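Local structure of Glucanase/chitosanase (Paenibacillus fukuinensis, 4ZY9) at residues Lys13-Ser18 with Phe25-Ala30; Trp39-Ala42 with Pro47-Ile50; Trp49-Leu54 with Thr87-Val92; Leu65-Ala70 with Val115-Thr120. The protein binds chitosan as a family 32 carbohydrate-binding module, one part of a larger enzyme that probably hydrolyses glycosidic bonds in chitosan and glucans. The protein carries 1 engineered substitution. All coordinates share one frame; numbering follows the deposited sequence. Where two conformers were deposited one is given.

Contacts 2 and 4 lie in the buried interior of a beta-sandwich and contacts 1 and 3 near its surface. Strand 48-54 serves both contact 2, through its inward-facing Ile-50, and contact 3, through Tyr-51 on the outer face; backbone hydrogen bonds tie it to strand 14-17 of contact 1 and to strand 114-122 of contact 4. No direct hydrogen bond crosses between the paired segments of any contact. Contact 1 combines packed alanine methyls with waters that bridge backbone atoms, contact 2 lays an isoleucine methyl on an indole face, contact 3 sets two aromatic rings obliquely together, and contact 4 brings selenium to an indole edge.

Contact 1: Lys13-Ser18 with Phe25-Ala30; sequences KTATAS and FEASRA
Three alanine methyls carry the apolar part of this contact. Ala-15 and Ala-17, two residues apart on strand 14-17, both point their CB atoms at segment 25-30, and the methyl of Ala-27 meets both of them. Ala-27 CB lies 3.8 Å from Ala-15 CB and 3.9 Å from Ala-17 CB. Ala-15 CB also rests against the Ala-27 carbonyl, 3.8 Å from its O atom. With such short side chains the backbones come close, the CA atoms of Ala-15 and Ser-28 being 5.2 Å apart.

The polar part runs through water, for no direct hydrogen bond joins the two segments. One water donates to Ala-15 O (3.2 Å) and accepts from Ser-28 N (3.0 Å). A second donates to Ser-28 O and, weakly, to Lys-13 O, so both backbone polar atoms of Ser-28 reach segment 13-18 through water.

Bonds within segment 25-30 shape the partner. Arg-29 N donates to Glu-26 O and Ala-30 N to Ala-27 O, while the side chains of Arg-29 and Glu-26 close a salt bridge, Arg-29 NH2 to Glu-26 OE1 at 2.9 Å, on the side turned from the strand.

Beyond the contact, Ala-27 touches Ile-50 and Ala-17 touches Trp-39, which joins the alanine cluster to the interior. Strand 14-17 pairs antiparallel with strand 48-54 through Thr-14 and Thr-16, and is one of the two outermost strands of its sheet within the chain. The whole is an edge strand packed against a connecting loop in the beta-sandwich of a CBM32 module.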
loop_
_atom_site.group_PDB
_atom_site.type_symbol
_atom_site.label_atom_id
_atom_site.label_comp_id
_atom_site.label_asym_id
_atom_site.label_seq_id
_atom_site.Cartn_x
_atom_site.Cartn_y
_atom_site.Cartn_z
ATOM N N LYS A 13 -3.769 -11.622 -0.503
ATOM C CA LYS A 13 -3.257 -11.603 -1.848
ATOM C C LYS A 13 -1.756 -11.382 -1.802
ATOM O O LYS A 13 -1.193 -10.963 -0.808
ATOM C CB LYS A 13 -3.877 -10.487 -2.611
ATOM C CG LYS A 13 -5.356 -10.611 -2.845
ATOM C CD LYS A 13 -5.728 -11.859 -3.629
ATOM C CE LYS A 13 -7.074 -11.731 -4.233
ATOM N NZ LYS A 13 -7.971 -11.838 -3.095
ATOM N N THR A 14 -1.079 -11.716 -2.905
ATOM C CA THR A 14 0.414 -11.620 -2.938
ATOM C C THR A 14 0.830 -10.142 -3.052
ATOM O O THR A 14 0.320 -9.400 -3.852
ATOM C CB THR A 14 0.892 -12.364 -4.212
ATOM O OG1 THR A 14 0.401 -13.728 -4.211
ATOM C CG2 THR A 14 2.419 -12.378 -4.313
ATOM N N ALA A 15 1.794 -9.834 -2.249
ATOM C CA ALA A 15 2.285 -8.476 -2.162
ATOM C C ALA A 15 3.772 -8.359 -2.485
ATOM O O ALA A 15 4.519 -9.354 -2.216
ATOM C CB ALA A 15 2.008 -7.804 -0.795
ATOM N N THR A 16 4.208 -7.235 -2.948
ATOM C CA THR A 16 5.573 -6.939 -3.377
ATOM C C THR A 16 5.974 -5.625 -2.818
ATOM O O THR A 16 5.163 -4.683 -3.007
ATOM C CB THR A 16 5.612 -6.959 -4.913
ATOM O OG1 THR A 16 5.110 -8.241 -5.366
ATOM C CG2 THR A 16 6.972 -6.774 -5.403
ATOM N N ALA A 17 7.143 -5.439 -2.324
ATOM C CA ALA A 17 7.623 -4.147 -1.808
ATOM C C ALA A 17 8.942 -3.776 -2.334
ATOM O O ALA A 17 9.745 -4.691 -2.762
ATOM C CB ALA A 17 7.653 -4.101 -0.281
ATOM N N SER A 18 9.336 -2.580 -2.276
ATOM C CA SER A 18 10.639 -2.158 -2.669
ATOM C C SER A 18 11.716 -2.722 -1.722
ATOM O O SER A 18 12.844 -3.019 -2.214
ATOM C CB SER A 18 10.740 -0.619 -2.512
ATOM O OG SER A 18 10.207 -0.198 -1.284
ATOM N N PHE A 25 8.854 -8.991 8.454
ATOM C CA PHE A 25 8.317 -7.665 7.994
ATOM C C PHE A 25 8.050 -7.691 6.530
ATOM O O PHE A 25 8.074 -6.636 5.864
ATOM C CB PHE A 25 9.322 -6.594 8.378
ATOM C CG PHE A 25 9.434 -6.441 9.879
ATOM C CD1 PHE A 25 8.361 -5.928 10.589
ATOM C CD2 PHE A 25 10.564 -6.844 10.602
ATOM C CE1 PHE A 25 8.412 -5.781 11.985
ATOM C CE2 PHE A 25 10.625 -6.623 11.968
ATOM C CZ PHE A 25 9.589 -6.086 12.644
ATOM N N GLU A 26 7.755 -8.865 6.019
ATOM C CA GLU A 26 7.481 -9.066 4.602
ATOM C C GLU A 26 6.261 -8.235 4.139
ATOM O O GLU A 26 5.346 -7.913 4.925
ATOM C CB GLU A 26 7.192 -10.537 4.301
ATOM C CG GLU A 26 8.367 -11.494 4.522
ATOM C CD GLU A 26 8.593 -11.832 6.005
ATOM O OE1 GLU A 26 7.737 -11.595 6.851
ATOM O OE2 GLU A 26 9.726 -12.376 6.327
ATOM N N ALA A 27 6.254 -7.931 2.871
ATOM C CA ALA A 27 5.125 -7.163 2.271
ATOM C C ALA A 27 3.797 -7.838 2.552
ATOM O O ALA A 27 2.813 -7.142 2.836
ATOM C CB ALA A 27 5.368 -7.034 0.781
ATOM N N SER A 28 3.767 -9.158 2.526
ATOM C CA SER A 28 2.553 -9.910 2.805
ATOM C C SER A 28 1.886 -9.545 4.110
ATOM O O SER A 28 0.701 -9.749 4.268
ATOM C CB SER A 28 2.848 -11.492 2.736
ATOM O OG SER A 28 3.692 -11.802 3.861
ATOM N N ARG A 29 2.632 -9.140 5.097
ATOM C CA ARG A 29 2.069 -8.890 6.404
ATOM C C ARG A 29 1.135 -7.745 6.440
ATOM O O ARG A 29 0.285 -7.650 7.339
ATOM C CB ARG A 29 3.183 -8.649 7.435
ATOM C CG ARG A 29 4.311 -9.683 7.518
ATOM C CD ARG A 29 3.782 -10.978 7.792
ATOM N NE ARG A 29 4.855 -11.978 7.830
ATOM C CZ ARG A 29 5.603 -12.310 8.889
ATOM N NH1 ARG A 29 5.520 -11.648 10.078
ATOM N NH2 ARG A 29 6.476 -13.352 8.736
ATOM N N ALA A 30 1.204 -6.822 5.462
ATOM C CA ALA A 30 0.170 -5.737 5.390
ATOM C C ALA A 30 -1.142 -6.261 4.896
ATOM O O ALA A 30 -2.178 -5.553 5.023
ATOM C CB ALA A 30 0.681 -4.638 4.514
HETATM O O HOH W 1 -1.377 -11.266 2.551
HETATM O O HOH W 2 5.640 -10.446 0.551
#

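Contact 2: Trp39-Ala42 with Pro47-Ile50; sequences WASA and PQWI
Trp-39 and Ile-50 meet across the interior of the beta-sandwich, since strand 39-40 belongs to one sheet and strand 48-54 to the other. The indole is set by its first torsion, with CG anti to the backbone N (chi1 167°), which carries the ring toward strand 48-54. Ile-50 has an extended chain, CG1 and CD1 reaching out past the tryptophan in the opposite direction, and this lays the CD1 methyl over one indole face. The result is a CH-pi contact: CD1 stands 3.9 Å from the centroid of the five-membered ring, 25° off its normal, and 3.6 Å from Trp-39 CD2. The other branch, Ile-50 CG2, touches the six-membered ring, 3.7 Å from Trp-39 CZ3. Ser-41 N lies over the opposite face, so the ring lies between the backbone of its own segment and Ile-50. Gln-48 CB comes up at the ring edge, 4.4 Å from Trp-39 CH2, and the indole nitrogen is satisfied by a hydrogen bond to Ser-19 O.

Replacing Trp-39 by an alanine would probably open a gap beneath the Ile-50 methyls and leave Ser-19 O without its indole donor.

Further along, the aliphatic part of Gln-48 lies against Ser-41, whose OG is 3.6 Å from Gln-48 CG. That hydroxyl is also bonded to Tyr-128 N, and it donates its own proton to the next residue: Ser-41 OG reaches Ala-42 O at 2.7 Å, from a position 37° out of the carbonyl plane.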
loop_
_atom_site.group_PDB
_atom_site.type_symbol
_atom_site.label_atom_id
_atom_site.label_comp_id
_atom_site.label_asym_id
_atom_site.label_seq_id
_atom_site.Cartn_x
_atom_site.Cartn_y
_atom_site.Cartn_z
ATOM N N TRP A 39 4.137 -5.032 7.364
ATOM C CA TRP A 39 5.281 -4.756 6.495
ATOM C C TRP A 39 6.066 -3.619 7.102
ATOM O O TRP A 39 5.481 -2.630 7.580
ATOM C CB TRP A 39 4.778 -4.335 5.112
ATOM C CG TRP A 39 5.825 -3.749 4.272
ATOM C CD1 TRP A 39 6.990 -4.436 3.776
ATOM C CD2 TRP A 39 5.916 -2.414 3.765
ATOM N NE1 TRP A 39 7.722 -3.568 3.045
ATOM C CE2 TRP A 39 7.117 -2.323 2.983
ATOM C CE3 TRP A 39 5.117 -1.259 3.867
ATOM C CZ2 TRP A 39 7.476 -1.200 2.264
ATOM C CZ3 TRP A 39 5.492 -0.148 3.218
ATOM C CH2 TRP A 39 6.660 -0.101 2.417
ATOM N N ALA A 40 7.381 -3.691 7.003
ATOM C CA ALA A 40 8.248 -2.511 7.310
ATOM C C ALA A 40 9.338 -2.535 6.238
ATOM O O ALA A 40 9.931 -3.625 5.980
ATOM C CB ALA A 40 8.845 -2.620 8.700
ATOM N N SER A 41 9.631 -1.407 5.663
ATOM C CA SER A 41 10.679 -1.296 4.628
ATOM C C SER A 41 12.036 -1.205 5.296
ATOM O O SER A 41 12.182 -1.024 6.508
ATOM C CB SER A 41 10.433 0.056 3.852
ATOM O OG SER A 41 10.751 1.183 4.567
ATOM N N ALA A 42 13.087 -1.207 4.450
ATOM C CA ALA A 42 14.360 -0.745 4.948
ATOM C C ALA A 42 14.272 0.631 5.460
ATOM O O ALA A 42 13.449 1.409 4.958
ATOM C CB ALA A 42 15.423 -0.828 3.849
ATOM N N PRO A 47 12.690 6.629 -2.119
ATOM C CA PRO A 47 11.312 6.264 -1.737
ATOM C C PRO A 47 11.228 4.831 -1.308
ATOM O O PRO A 47 12.187 4.053 -1.376
ATOM C CB PRO A 47 10.540 6.450 -3.068
ATOM C CG PRO A 47 11.560 5.931 -4.132
ATOM C CD PRO A 47 12.909 6.424 -3.576
ATOM N N GLN A 48 10.081 4.404 -0.833
ATOM C CA GLN A 48 9.709 3.016 -0.652
ATOM C C GLN A 48 8.333 2.771 -1.132
ATOM O O GLN A 48 7.529 3.711 -1.209
ATOM C CB GLN A 48 9.840 2.551 0.804
ATOM C CG GLN A 48 11.204 2.773 1.376
ATOM C CD GLN A 48 12.330 1.879 0.840
ATOM O OE1 GLN A 48 13.549 2.253 1.026
ATOM N NE2 GLN A 48 12.038 0.735 0.376
ATOM N N TRP A 49 7.949 1.590 -1.427
ATOM C CA TRP A 49 6.594 1.255 -1.999
ATOM C C TRP A 49 6.196 -0.121 -1.667
ATOM O O TRP A 49 7.071 -1.006 -1.414
ATOM C CB TRP A 49 6.535 1.601 -3.507
ATOM C CG TRP A 49 7.548 0.902 -4.359
ATOM C CD1 TRP A 49 8.699 1.465 -4.846
ATOM C CD2 TRP A 49 7.571 -0.468 -4.748
ATOM N NE1 TRP A 49 9.417 0.572 -5.546
ATOM C CE2 TRP A 49 8.772 -0.631 -5.571
ATOM C CE3 TRP A 49 6.725 -1.517 -4.591
ATOM C CZ2 TRP A 49 9.133 -1.868 -6.125
ATOM C CZ3 TRP A 49 7.155 -2.810 -5.129
ATOM C CH2 TRP A 49 8.298 -2.925 -5.883
ATOM N N ILE A 50 4.899 -0.396 -1.748
ATOM C CA ILE A 50 4.359 -1.699 -1.605
ATOM C C ILE A 50 3.167 -1.812 -2.493
ATOM O O ILE A 50 2.345 -0.855 -2.528
ATOM C CB ILE A 50 4.017 -2.010 -0.124
ATOM C CG1 ILE A 50 3.451 -3.432 0.045
ATOM C CG2 ILE A 50 3.092 -0.957 0.489
ATOM C CD1 ILE A 50 3.508 -3.876 1.454
#

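Contact 3: Trp49-Leu54 with Thr87-Val92; sequences WIYVNL and TNWTTV
The side chains of Tyr-51 and Trp-89 cross at about a right angle, and the far corner of the indole is what touches the tyrosine. Trp-89 CH2 is 4.0 Å from Tyr-51 CD2 and just as far from Tyr-51 CB and CG, so the corner settles at the root of the phenol side chain, well short of the hydroxyl. Trp-89 CZ2 also reaches CD2. The ring planes are inclined at 52° and the centroids of the phenol and the indole six-membered ring are 5.7 Å apart, an oblique pairing.

Both residues point their side chains at each other. Tyr-51 CG sits between the backbone N and the carbonyl carbon (chi1 67°), which stands the ring up from the strand, whereas Trp-89 CG is anti to its carbonyl carbon and its ring extends across the sheet.

In the five-stranded antiparallel sheet of this beta-sandwich, strands 114-122 and 75-80 lie between strands 48-54 and 90-95. Long side chains are therefore needed to span the gap, the CA atoms of Tyr-51 and Trp-89 being 11.1 Å apart. The meeting takes place on the outer face, since the neighbours Ile-50 and Val-52 turn to the buried side. Arg-116, from the intervening strand 114-122, makes cation-pi contacts with both Trp-89 and Trp-49 and also touches Tyr-51. Tyr-114 packs on Tyr-51 with the ring planes nearly perpendicular.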
loop_
_atom_site.group_PDB
_atom_site.type_symbol
_atom_site.label_atom_id
_atom_site.label_comp_id
_atom_site.label_asym_id
_atom_site.label_seq_id
_atom_site.Cartn_x
_atom_site.Cartn_y
_atom_site.Cartn_z
ATOM N N TRP A 49 7.949 1.590 -1.427
ATOM C CA TRP A 49 6.594 1.255 -1.999
ATOM C C TRP A 49 6.196 -0.121 -1.667
ATOM O O TRP A 49 7.071 -1.006 -1.414
ATOM C CB TRP A 49 6.535 1.601 -3.507
ATOM C CG TRP A 49 7.548 0.902 -4.359
ATOM C CD1 TRP A 49 8.699 1.465 -4.846
ATOM C CD2 TRP A 49 7.571 -0.468 -4.748
ATOM N NE1 TRP A 49 9.417 0.572 -5.546
ATOM C CE2 TRP A 49 8.772 -0.631 -5.571
ATOM C CE3 TRP A 49 6.725 -1.517 -4.591
ATOM C CZ2 TRP A 49 9.133 -1.868 -6.125
ATOM C CZ3 TRP A 49 7.155 -2.810 -5.129
ATOM C CH2 TRP A 49 8.298 -2.925 -5.883
ATOM N N ILE A 50 4.899 -0.396 -1.748
ATOM C CA ILE A 50 4.359 -1.699 -1.605
ATOM C C ILE A 50 3.167 -1.812 -2.493
ATOM O O ILE A 50 2.345 -0.855 -2.528
ATOM C CB ILE A 50 4.017 -2.010 -0.124
ATOM C CG1 ILE A 50 3.451 -3.432 0.045
ATOM C CG2 ILE A 50 3.092 -0.957 0.489
ATOM C CD1 ILE A 50 3.508 -3.876 1.454
ATOM N N TYR A 51 2.978 -2.896 -3.204
ATOM C CA TYR A 51 1.790 -3.119 -3.972
ATOM C C TYR A 51 1.241 -4.492 -3.743
ATOM O O TYR A 51 1.954 -5.426 -3.265
ATOM C CB TYR A 51 1.909 -2.871 -5.518
ATOM C CG TYR A 51 2.788 -3.799 -6.299
ATOM C CD1 TYR A 51 2.388 -5.074 -6.665
ATOM C CD2 TYR A 51 4.003 -3.401 -6.749
ATOM C CE1 TYR A 51 3.195 -5.879 -7.470
ATOM C CE2 TYR A 51 4.815 -4.222 -7.568
ATOM C CZ TYR A 51 4.355 -5.422 -7.875
ATOM O OH TYR A 51 5.166 -6.229 -8.704
ATOM N N VAL A 52 -0.037 -4.685 -4.028
ATOM C CA VAL A 52 -0.770 -5.947 -3.987
ATOM C C VAL A 52 -1.236 -6.313 -5.354
ATOM O O VAL A 52 -1.670 -5.480 -6.116
ATOM C CB VAL A 52 -1.907 -5.913 -2.953
ATOM C CG1 VAL A 52 -2.938 -4.876 -3.249
ATOM C CG2 VAL A 52 -2.488 -7.280 -2.738
ATOM N N ASN A 53 -1.165 -7.646 -5.658
ATOM C CA ASN A 53 -1.732 -8.252 -6.860
ATOM C C ASN A 53 -3.074 -8.766 -6.492
ATOM O O ASN A 53 -3.163 -9.768 -5.721
ATOM C CB ASN A 53 -0.756 -9.355 -7.309
ATOM C CG ASN A 53 -1.236 -10.058 -8.567
ATOM O OD1 ASN A 53 -2.372 -9.978 -8.941
ATOM N ND2 ASN A 53 -0.340 -10.821 -9.187
ATOM N N LEU A 54 -4.124 -8.152 -6.938
ATOM C CA LEU A 54 -5.473 -8.618 -6.651
ATOM C C LEU A 54 -5.871 -9.948 -7.289
ATOM O O LEU A 54 -6.935 -10.509 -6.967
ATOM C CB LEU A 54 -6.475 -7.507 -6.990
ATOM C CG LEU A 54 -6.300 -6.156 -6.362
ATOM C CD1 LEU A 54 -7.288 -5.226 -6.885
ATOM C CD2 LEU A 54 -6.349 -6.272 -4.838
ATOM N N THR A 87 4.147 -1.861 -14.689
ATOM C CA THR A 87 5.022 -0.763 -15.050
ATOM C C THR A 87 4.221 0.528 -15.419
ATOM O O THR A 87 4.805 1.655 -15.353
ATOM C CB THR A 87 5.978 -1.132 -16.240
ATOM O OG1 THR A 87 5.186 -1.307 -17.357
ATOM C CG2 THR A 87 6.811 -2.361 -15.986
ATOM N N ASN A 88 2.960 0.369 -15.795
ATOM C CA ASN A 88 2.128 1.512 -16.156
ATOM C C ASN A 88 1.169 1.738 -14.968
ATOM O O ASN A 88 0.284 0.935 -14.713
ATOM C CB ASN A 88 1.344 1.204 -17.407
ATOM C CG ASN A 88 2.190 0.831 -18.561
ATOM O OD1 ASN A 88 2.045 -0.288 -19.133
ATOM N ND2 ASN A 88 2.984 1.840 -19.006
ATOM N N TRP A 89 1.410 2.857 -14.306
ATOM C CA TRP A 89 0.763 3.250 -13.035
ATOM C C TRP A 89 0.033 4.570 -13.257
ATOM O O TRP A 89 0.562 5.483 -13.919
ATOM C CB TRP A 89 1.718 3.455 -11.877
ATOM C CG TRP A 89 2.458 2.232 -11.420
ATOM C CD1 TRP A 89 3.747 1.902 -11.718
ATOM C CD2 TRP A 89 1.973 1.183 -10.587
ATOM N NE1 TRP A 89 4.095 0.728 -11.119
ATOM C CE2 TRP A 89 3.049 0.223 -10.422
ATOM C CE3 TRP A 89 0.719 0.932 -9.960
ATOM C CZ2 TRP A 89 2.942 -0.882 -9.656
ATOM C CZ3 TRP A 89 0.627 -0.208 -9.244
ATOM C CH2 TRP A 89 1.720 -1.186 -9.122
ATOM N N THR A 90 -1.194 4.680 -12.744
ATOM C CA THR A 90 -1.930 5.933 -12.662
ATOM C C THR A 90 -2.115 6.287 -11.208
ATOM O O THR A 90 -2.618 5.466 -10.391
ATOM C CB THR A 90 -3.289 5.798 -13.315
ATOM O OG1 THR A 90 -3.124 5.530 -14.736
ATOM C CG2 THR A 90 -4.025 7.081 -13.243
ATOM N N THR A 91 -1.704 7.500 -10.831
ATOM C CA THR A 91 -1.965 8.017 -9.518
ATOM C C THR A 91 -3.381 8.389 -9.292
ATOM O O THR A 91 -3.953 9.082 -10.169
ATOM C CB THR A 91 -1.014 9.216 -9.234
ATOM O OG1 THR A 91 0.299 8.650 -9.346
ATOM C CG2 THR A 91 -1.315 9.892 -7.952
ATOM N N VAL A 92 -3.981 7.911 -8.249
ATOM C CA VAL A 92 -5.380 8.266 -7.861
ATOM C C VAL A 92 -5.463 9.108 -6.646
ATOM O O VAL A 92 -6.592 9.661 -6.406
ATOM C CB VAL A 92 -6.211 6.986 -7.776
ATOM C CG1 VAL A 92 -6.206 6.276 -9.075
ATOM C CG2 VAL A 92 -5.789 6.125 -6.603
#

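Contact 4: Leu65-Ala70 with Val115-Thr120; sequences LNWEAA and VRMHGT. Engineered in segment 115-120: Met-117 (natural residue Val).
Leu-65 and Met-117 mark the closest backbone approach, their CA atoms 9.0 Å apart, because strands 57-67 and 114-122 lie in different sheets of the sandwich and only side chains bridge the space between them. Met-117 is an engineered residue, valine in the natural sequence, and is present as selenomethionine. It leaves its strand with CG anti to the backbone N and then bends twice, at chi2 (-69°) and chi3 (-60°), so that different parts of the chain serve different partners. The first part meets leucine: Met-117 CG lies 3.9 Å from Leu-65 CD1. The far part meets tryptophan, with SE 3.8 Å and CE 3.9 Å from Trp-67 CH2.

The selenium approaches the indole at its edge, 5.1 Å from the centroid of the six-membered ring and 78° off the ring normal, a Met-aromatic contact made near the ring plane. At the other end of the indole, Trp-67 NE1 is hydrogen-bonded to Asp-103, which leaves the hydrocarbon corner to face Met-117. Ile-50 and Tyr-75 also touch the engineered side chain, which is buried in the middle of the sandwich.

With no hydrogen bond across the segments, the contact rests on van der Waals packing, probably aided by the polarisable selenium beside the C-H edge of the ring. Valine has neither SE nor CE, so these touches on Trp-67 belong to the engineered, labelled variant.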
loop_
_atom_site.group_PDB
_atom_site.type_symbol
_atom_site.label_atom_id
_atom_site.label_comp_id
_atom_site.label_asym_id
_atom_site.label_seq_id
_atom_site.Cartn_x
_atom_site.Cartn_y
_atom_site.Cartn_z
ATOM N N LEU A 65 -5.360 2.443 4.671
ATOM C CA LEU A 65 -4.020 2.208 5.245
ATOM C C LEU A 65 -4.036 2.314 6.748
ATOM O O LEU A 65 -4.564 3.365 7.282
ATOM C CB LEU A 65 -3.034 3.139 4.703
ATOM C CG LEU A 65 -2.916 3.206 3.153
ATOM C CD1 LEU A 65 -1.942 4.269 2.721
ATOM C CD2 LEU A 65 -2.456 1.875 2.571
ATOM N N ASN A 66 -3.526 1.354 7.466
ATOM C CA ASN A 66 -3.329 1.455 8.897
ATOM C C ASN A 66 -1.852 1.491 9.175
ATOM O O ASN A 66 -1.165 0.449 9.115
ATOM C CB ASN A 66 -3.984 0.294 9.588
ATOM C CG ASN A 66 -3.761 0.309 11.119
ATOM O OD1 ASN A 66 -3.247 1.208 11.654
ATOM N ND2 ASN A 66 -4.333 -0.725 11.768
ATOM N N TRP A 67 -1.322 2.685 9.322
ATOM C CA TRP A 67 0.097 2.897 9.545
ATOM C C TRP A 67 0.629 2.532 10.852
ATOM O O TRP A 67 -0.052 2.789 11.885
ATOM C CB TRP A 67 0.404 4.370 9.298
ATOM C CG TRP A 67 0.220 4.897 7.893
ATOM C CD1 TRP A 67 -0.765 5.625 7.432
ATOM C CD2 TRP A 67 1.161 4.772 6.814
ATOM N NE1 TRP A 67 -0.577 5.935 6.124
ATOM C CE2 TRP A 67 0.595 5.365 5.718
ATOM C CE3 TRP A 67 2.395 4.094 6.604
ATOM C CZ2 TRP A 67 1.283 5.466 4.483
ATOM C CZ3 TRP A 67 3.036 4.215 5.433
ATOM C CH2 TRP A 67 2.479 4.832 4.369
ATOM N N GLU A 68 1.839 1.995 10.916
ATOM C CA GLU A 68 2.576 1.983 12.126
ATOM C C GLU A 68 3.183 3.411 12.351
ATOM O O GLU A 68 3.019 4.274 11.551
ATOM C CB GLU A 68 3.585 0.825 12.041
ATOM C CG GLU A 68 4.416 0.475 13.335
ATOM C CD GLU A 68 5.769 1.106 13.382
ATOM O OE1 GLU A 68 6.291 1.690 12.424
ATOM O OE2 GLU A 68 6.349 1.046 14.509
ATOM N N ALA A 69 3.914 3.554 13.463
ATOM C CA ALA A 69 4.489 4.865 13.776
ATOM C C ALA A 69 5.247 5.398 12.582
ATOM O O ALA A 69 5.367 6.601 12.398
ATOM C CB ALA A 69 5.394 4.765 14.990
ATOM N N ALA A 70 5.930 4.538 11.836
ATOM C CA ALA A 70 6.777 4.959 10.723
ATOM C C ALA A 70 5.926 5.213 9.490
ATOM O O ALA A 70 5.864 4.326 8.522
ATOM C CB ALA A 70 7.865 3.927 10.527
ATOM N N VAL A 115 -2.402 -2.516 -6.915
ATOM C CA VAL A 115 -2.662 -1.262 -6.214
ATOM C C VAL A 115 -1.424 -0.978 -5.349
ATOM O O VAL A 115 -1.000 -1.913 -4.608
ATOM C CB VAL A 115 -3.938 -1.354 -5.351
ATOM C CG1 VAL A 115 -4.178 -0.014 -4.647
ATOM C CG2 VAL A 115 -5.091 -1.746 -6.206
ATOM N N ARG A 116 -0.834 0.182 -5.471
ATOM C CA ARG A 116 0.410 0.528 -4.855
ATOM C C ARG A 116 0.299 1.728 -3.940
ATOM O O ARG A 116 -0.356 2.712 -4.308
ATOM C CB ARG A 116 1.450 0.864 -5.930
ATOM C CG ARG A 116 2.881 1.079 -5.441
ATOM C CD ARG A 116 4.005 0.922 -6.462
ATOM N NE ARG A 116 4.029 2.030 -7.418
ATOM C CZ ARG A 116 5.125 2.389 -8.128
ATOM N NH1 ARG A 116 6.218 1.660 -8.022
ATOM N NH2 ARG A 116 5.077 3.438 -8.881
HETATM N N MSE A 117 0.971 1.670 -2.840
HETATM C CA MSE A 117 1.299 2.856 -1.996
HETATM C C MSE A 117 2.737 3.183 -2.273
HETATM O O MSE A 117 3.626 2.306 -2.063
HETATM C CB MSE A 117 1.121 2.517 -0.548
HETATM C CG MSE A 117 1.192 3.708 0.414
HETATM SE SE MSE A 117 3.020 4.526 0.598
HETATM C CE MSE A 117 4.013 3.000 1.256
ATOM N N HIS A 118 3.034 4.311 -2.895
ATOM C CA HIS A 118 4.384 4.761 -3.202
ATOM C C HIS A 118 4.712 5.958 -2.324
ATOM O O HIS A 118 4.031 6.968 -2.411
ATOM C CB HIS A 118 4.521 5.100 -4.708
ATOM C CG HIS A 118 5.879 5.400 -5.129
ATOM N ND1 HIS A 118 6.446 6.621 -4.968
ATOM C CD2 HIS A 118 6.841 4.587 -5.612
ATOM C CE1 HIS A 118 7.716 6.574 -5.364
ATOM N NE2 HIS A 118 7.972 5.348 -5.749
ATOM N N GLY A 119 5.679 5.845 -1.503
ATOM C CA GLY A 119 5.993 6.824 -0.538
ATOM C C GLY A 119 7.289 7.517 -0.805
ATOM O O GLY A 119 8.330 6.859 -1.097
ATOM N N THR A 120 7.355 8.842 -0.681
ATOM C CA THR A 120 8.541 9.632 -0.943
ATOM C C THR A 120 9.094 10.419 0.200
ATOM O O THR A 120 10.299 10.803 0.149
ATOM C CB THR A 120 8.364 10.548 -2.191
ATOM O OG1 THR A 120 7.318 11.446 -1.867
ATOM C CG2 THR A 120 8.065 9.783 -3.460
#